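Local coordinates for F420-reducing hydrogenase, subunit beta (Methanothermobacter marburgensis, PDB 4OMF), which probably carries electrons between an iron-sulfur cluster and FAD so that the hydrogenase can use hydrogen to reduce coenzyme F420, at residues Y133-T141 / T184-C192. Numbering follows the deposited sequence.
Sequences YCMENFPYT and THGYEQAGC. With FAD (flavin-adenine dinucleotide), chain R; SF4 (iron/sulfur cluster), chain N.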
loop_
_atom_site.group_PDB
_atom_site.type_symbol
_atom_site.label_atom_id
_atom_site.label_comp_id
_atom_site.label_asym_id
_atom_site.label_seq_id
_atom_site.Cartn_x
_atom_site.Cartn_y
_atom_site.Cartn_z
ATOM N N TYR C 133 1.295 31.439 -18.818
ATOM C CA TYR C 133 0.292 30.886 -19.737
ATOM C C TYR C 133 0.679 29.475 -20.150
ATOM O O TYR C 133 1.861 29.162 -20.278
ATOM C CB TYR C 133 0.123 31.733 -21.013
ATOM C CG TYR C 133 -0.155 33.221 -20.846
ATOM C CD1 TYR C 133 -0.546 33.769 -19.615
ATOM C CD2 TYR C 133 -0.005 34.075 -21.931
ATOM C CE1 TYR C 133 -0.777 35.147 -19.483
ATOM C CE2 TYR C 133 -0.236 35.448 -21.807
ATOM C CZ TYR C 133 -0.618 35.971 -20.586
ATOM O OH TYR C 133 -0.830 37.329 -20.483
ATOM N N CYS C 134 -0.317 28.631 -20.393
ATOM C CA CYS C 134 -0.042 27.254 -20.787
ATOM C C CYS C 134 -1.139 26.665 -21.665
ATOM O O CYS C 134 -2.317 26.809 -21.349
ATOM C CB CYS C 134 0.130 26.385 -19.549
ATOM S SG CYS C 134 0.616 24.697 -19.953
ATOM N N MET C 135 -0.748 25.967 -22.735
ATOM C CA MET C 135 -1.724 25.294 -23.608
ATOM C C MET C 135 -1.625 23.759 -23.504
ATOM O O MET C 135 -2.573 23.035 -23.797
ATOM C CB MET C 135 -1.528 25.737 -25.062
ATOM C CG MET C 135 -2.601 25.226 -26.004
ATOM S SD MET C 135 -4.202 26.017 -25.718
ATOM C CE MET C 135 -3.953 27.584 -26.566
ATOM N N GLU C 136 -0.466 23.269 -23.089
ATOM C CA GLU C 136 -0.226 21.833 -22.971
ATOM C C GLU C 136 1.106 21.621 -22.291
ATOM O O GLU C 136 1.964 22.501 -22.335
ATOM C CB GLU C 136 -0.221 21.145 -24.346
ATOM C CG GLU C 136 0.883 21.613 -25.294
ATOM C CD GLU C 136 0.446 22.729 -26.231
ATOM O OE1 GLU C 136 1.204 23.714 -26.389
ATOM O OE2 GLU C 136 -0.651 22.622 -26.826
ATOM N N ASN C 137 1.295 20.449 -21.683
ATOM C CA ASN C 137 2.623 20.062 -21.223
ATOM C C ASN C 137 2.946 18.619 -21.663
ATOM O O ASN C 137 2.048 17.855 -21.979
ATOM C CB ASN C 137 2.743 20.210 -19.702
ATOM C CG ASN C 137 4.170 20.479 -19.255
ATOM O OD1 ASN C 137 5.088 20.492 -20.069
ATOM N ND2 ASN C 137 4.358 20.715 -17.954
ATOM N N PHE C 138 4.229 18.289 -21.719
ATOM C CA PHE C 138 4.711 17.038 -22.333
ATOM C C PHE C 138 5.485 16.139 -21.371
ATOM O O PHE C 138 6.297 16.611 -20.584
ATOM C CB PHE C 138 5.625 17.345 -23.541
ATOM C CG PHE C 138 4.958 18.128 -24.627
ATOM C CD1 PHE C 138 4.183 17.485 -25.590
ATOM C CD2 PHE C 138 5.075 19.510 -24.679
ATOM C CE1 PHE C 138 3.535 18.203 -26.595
ATOM C CE2 PHE C 138 4.423 20.235 -25.677
ATOM C CZ PHE C 138 3.656 19.574 -26.639
ATOM N N PRO C 139 5.241 14.821 -21.435
ATOM C CA PRO C 139 6.190 13.946 -20.735
ATOM C C PRO C 139 7.591 14.143 -21.341
ATOM O O PRO C 139 7.731 14.556 -22.497
ATOM C CB PRO C 139 5.648 12.536 -20.983
ATOM C CG PRO C 139 4.211 12.732 -21.427
ATOM C CD PRO C 139 4.149 14.077 -22.091
ATOM N N TYR C 140 8.620 13.862 -20.558
ATOM C CA TYR C 140 9.987 14.070 -21.007
ATOM C C TYR C 140 10.304 13.253 -22.274
ATOM O O TYR C 140 10.983 13.742 -23.188
ATOM C CB TYR C 140 10.974 13.720 -19.894
ATOM C CG TYR C 140 12.422 14.080 -20.220
ATOM C CD1 TYR C 140 13.386 13.086 -20.422
ATOM C CD2 TYR C 140 12.813 15.410 -20.325
ATOM C CE1 TYR C 140 14.716 13.409 -20.714
ATOM C CE2 TYR C 140 14.144 15.754 -20.621
ATOM C CZ TYR C 140 15.079 14.742 -20.821
ATOM O OH TYR C 140 16.384 15.059 -21.087
ATOM N N THR C 141 9.779 12.030 -22.355
ATOM C CA THR C 141 10.025 11.193 -23.529
ATOM C C THR C 141 9.438 11.797 -24.803
ATOM O O THR C 141 9.983 11.602 -25.883
ATOM C CB THR C 141 9.459 9.774 -23.360
ATOM O OG1 THR C 141 8.162 9.876 -22.762
ATOM C CG2 THR C 141 10.382 8.928 -22.485
ATOM N N THR C 184 2.860 17.843 -32.692
ATOM C CA THR C 184 3.067 17.436 -31.304
ATOM C C THR C 184 1.768 16.925 -30.684
ATOM O O THR C 184 1.775 16.430 -29.571
ATOM C CB THR C 184 3.601 18.604 -30.433
ATOM O OG1 THR C 184 2.577 19.603 -30.290
ATOM C CG2 THR C 184 4.830 19.231 -31.085
ATOM N N HIS C 185 0.647 17.095 -31.388
ATOM C CA HIS C 185 -0.645 16.574 -30.928
ATOM C C HIS C 185 -0.641 15.080 -30.658
ATOM O O HIS C 185 -0.254 14.280 -31.515
ATOM C CB HIS C 185 -1.746 16.878 -31.958
ATOM C CG HIS C 185 -2.055 18.336 -32.088
ATOM N ND1 HIS C 185 -1.521 19.288 -31.249
ATOM C CD2 HIS C 185 -2.838 19.006 -32.967
ATOM C CE1 HIS C 185 -1.963 20.482 -31.601
ATOM N NE2 HIS C 185 -2.763 20.338 -32.641
ATOM N N GLY C 186 -1.098 14.691 -29.477
ATOM C CA GLY C 186 -1.098 13.286 -29.131
ATOM C C GLY C 186 0.121 12.919 -28.316
ATOM O O GLY C 186 0.174 11.835 -27.754
ATOM N N TYR C 187 1.106 13.814 -28.249
ATOM C CA TYR C 187 2.287 13.559 -27.424
ATOM C C TYR C 187 2.213 14.240 -26.052
ATOM O O TYR C 187 3.024 13.941 -25.172
ATOM C CB TYR C 187 3.559 14.021 -28.136
ATOM C CG TYR C 187 3.950 13.207 -29.341
ATOM C CD1 TYR C 187 4.815 12.108 -29.224
ATOM C CD2 TYR C 187 3.484 13.548 -30.616
ATOM C CE1 TYR C 187 5.201 11.374 -30.341
ATOM C CE2 TYR C 187 3.863 12.802 -31.739
ATOM C CZ TYR C 187 4.724 11.722 -31.585
ATOM O OH TYR C 187 5.084 10.993 -32.699
ATOM N N GLU C 188 1.272 15.173 -25.892
ATOM C CA GLU C 188 1.077 15.865 -24.605
ATOM C C GLU C 188 0.334 14.961 -23.593
ATOM O O GLU C 188 -0.308 13.981 -23.997
ATOM C CB GLU C 188 0.320 17.181 -24.814
ATOM C CG GLU C 188 -1.200 17.073 -24.966
ATOM C CD GLU C 188 -1.679 16.472 -26.280
ATOM O OE1 GLU C 188 -2.876 16.079 -26.342
ATOM O OE2 GLU C 188 -0.889 16.397 -27.256
ATOM N N GLN C 189 0.433 15.251 -22.289
ATOM C CA GLN C 189 -0.266 14.408 -21.305
ATOM C C GLN C 189 -1.789 14.532 -21.518
ATOM O O GLN C 189 -2.284 15.603 -21.863
ATOM C CB GLN C 189 0.126 14.770 -19.870
ATOM C CG GLN C 189 -0.206 16.216 -19.470
ATOM C CD GLN C 189 0.064 16.518 -18.005
ATOM O OE1 GLN C 189 0.434 15.636 -17.226
ATOM N NE2 GLN C 189 -0.102 17.785 -17.626
ATOM N N ALA C 190 -2.517 13.416 -21.396
ATOM C CA ALA C 190 -3.953 13.413 -21.707
ATOM C C ALA C 190 -4.750 14.329 -20.775
ATOM O O ALA C 190 -5.842 14.780 -21.124
ATOM C CB ALA C 190 -4.505 12.005 -21.637
ATOM N N GLY C 191 -4.216 14.587 -19.583
ATOM C CA GLY C 191 -4.914 15.398 -18.600
ATOM C C GLY C 191 -5.154 16.835 -19.055
ATOM O O GLY C 191 -6.034 17.530 -18.546
ATOM N N CYS C 192 -4.377 17.286 -20.029
ATOM C CA CYS C 192 -4.518 18.647 -20.539
ATOM C C CYS C 192 -5.798 18.833 -21.351
ATOM O O CYS C 192 -6.211 19.957 -21.578
ATOM C CB CYS C 192 -3.315 19.025 -21.404
ATOM S SG CYS C 192 -1.788 19.185 -20.485
HETATM P PA FAD R . 11.745 33.812 -17.117
HETATM O O1A FAD R . 12.343 33.109 -18.307
HETATM O O2A FAD R . 12.388 34.992 -16.450
HETATM O O5B FAD R . 11.512 32.712 -15.989
HETATM C C5B FAD R . 10.736 31.573 -16.386
HETATM C C4B FAD R . 10.139 30.961 -15.118
HETATM O O4B FAD R . 9.307 29.857 -15.478
HETATM C C3B FAD R . 11.247 30.436 -14.214
HETATM O O3B FAD R . 11.079 30.880 -12.859
HETATM C C2B FAD R . 11.065 28.926 -14.286
HETATM O O2B FAD R . 11.388 28.313 -13.028
HETATM C C1B FAD R . 9.597 28.757 -14.631
HETATM N N9A FAD R . 9.389 27.490 -15.354
HETATM C C8A FAD R . 10.050 27.097 -16.458
HETATM N N7A FAD R . 9.605 25.889 -16.876
HETATM C C5A FAD R . 8.629 25.511 -16.005
HETATM C C6A FAD R . 7.752 24.328 -15.849
HETATM N N6A FAD R . 7.826 23.275 -16.707
HETATM N N1A FAD R . 6.881 24.343 -14.828
HETATM C C2A FAD R . 6.813 25.358 -13.940
HETATM N N3A FAD R . 7.588 26.466 -14.007
HETATM C C4A FAD R . 8.494 26.576 -15.011
HETATM N N1 FAD R . 3.499 31.004 -22.857
HETATM C C2 FAD R . 2.448 31.413 -23.675
HETATM O O2 FAD R . 2.417 32.597 -24.066
HETATM N N3 FAD R . 1.496 30.482 -24.067
HETATM C C4 FAD R . 1.549 29.178 -23.617
HETATM O O4 FAD R . 0.649 28.382 -23.963
HETATM C C4X FAD R . 2.871 28.640 -23.386
HETATM N N5 FAD R . 2.912 27.201 -23.017
HETATM C C5X FAD R . 3.648 26.964 -21.769
HETATM C C6 FAD R . 3.664 25.624 -21.345
HETATM C C7 FAD R . 4.507 25.235 -20.298
HETATM C C7M FAD R . 4.522 23.788 -19.822
HETATM C C8 FAD R . 5.329 26.196 -19.712
HETATM C C8M FAD R . 6.288 25.900 -18.576
HETATM C C9 FAD R . 5.329 27.540 -20.144
HETATM C C9A FAD R . 4.550 27.915 -21.245
HETATM N N10 FAD R . 4.467 29.281 -21.621
HETATM C C10 FAD R . 3.760 29.657 -22.748
HETATM C "C1'" FAD R . 5.053 30.380 -20.829
HETATM C "C2'" FAD R . 6.423 30.813 -21.282
HETATM O "O2'" FAD R . 7.075 29.918 -22.061
HETATM C "C3'" FAD R . 7.129 31.425 -20.310
HETATM O "O3'" FAD R . 7.571 30.582 -19.345
HETATM C "C4'" FAD R . 6.582 32.743 -19.790
HETATM O "O4'" FAD R . 6.318 33.678 -20.858
HETATM C "C5'" FAD R . 7.532 33.363 -18.759
HETATM O "O5'" FAD R . 8.649 33.936 -19.422
HETATM P P FAD R . 9.579 35.015 -18.694
HETATM O O1P FAD R . 8.654 36.060 -18.109
HETATM O O2P FAD R . 10.656 35.468 -19.635
HETATM O O3P FAD R . 10.195 34.163 -17.451
HETATM FE FE1 SF4 N . -1.755 22.171 -16.686
HETATM FE FE2 SF4 N . -3.729 22.991 -18.249
HETATM FE FE3 SF4 N . -2.182 20.976 -19.068
HETATM FE FE4 SF4 N . -1.117 23.446 -18.971
HETATM S S1 SF4 N . -2.850 22.764 -20.359
HETATM S S2 SF4 N . -0.146 21.508 -18.138
HETATM S S3 SF4 N . -2.229 24.367 -17.228
HETATM S S4 SF4 N . -3.607 20.924 -17.271
#
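Asn137 meets 184-192 through its backbone at both ends: its N-H reaches the thiolate of Cys192, N to SG 3.5 Å, and its carbonyl O takes the N-H of Gln189 at 3.1 Å (162° at the hydrogen). Cys192 SG also binds iron FE3 of the cluster at 2.3 Å, while Cys134 holds FE4. The N-H on Cys192 SG probably tempers the negative charge of that ligand, and Gln189 NE2 adds a weak bond to the same sulfur, its amide being held mainly by another protein's chain, a basic side chain at OE1 and backbone at NE2. The Asn137 side chain, with CG anti to its backbone N (chi1 -152°), lies between the cofactors: CB is 3.5 Å from cluster sulfide S2, and OD1 is 3.4 Å from flavin methyl C7M. OD1 also accepts the N-H of Phe138, which sits above the carbonyl plane, and ND2 is held by the carbonyl of Thr77. With an alanine here, loss of the amide's flavin-methyl contacts and Thr77 bond would probably open a gap beside the isoalloxazine.

The tight part is the Phe138-Pro139 side: Glu188 CA lies obliquely to the Phe138 ring, 3.6 Å from CD1, while Thr184 OG1, hydrogen-bonded to the carbonyl of Leu181, lies at the ring's edge near CZ; Phe146 of helix 140-150 adds an edge-to-face ring. Pro139 CD comes to 3.3 Å from Tyr187 O. The looser side is at Glu136 and Glu188, both partly exposed, whose closest approach is CB to CB at 4.0 Å, their carboxylates standing apart; that of Glu188 turns back to accept the N-H of Gly186, inside the type II turn 184-187, whose His185 and Gly186 are exposed.

Together the two loops form one wall of a cysteine-ligated [4Fe-4S] site next to FAD, consistent with electron transfer in the F420 hydrogenase beta-subunit family.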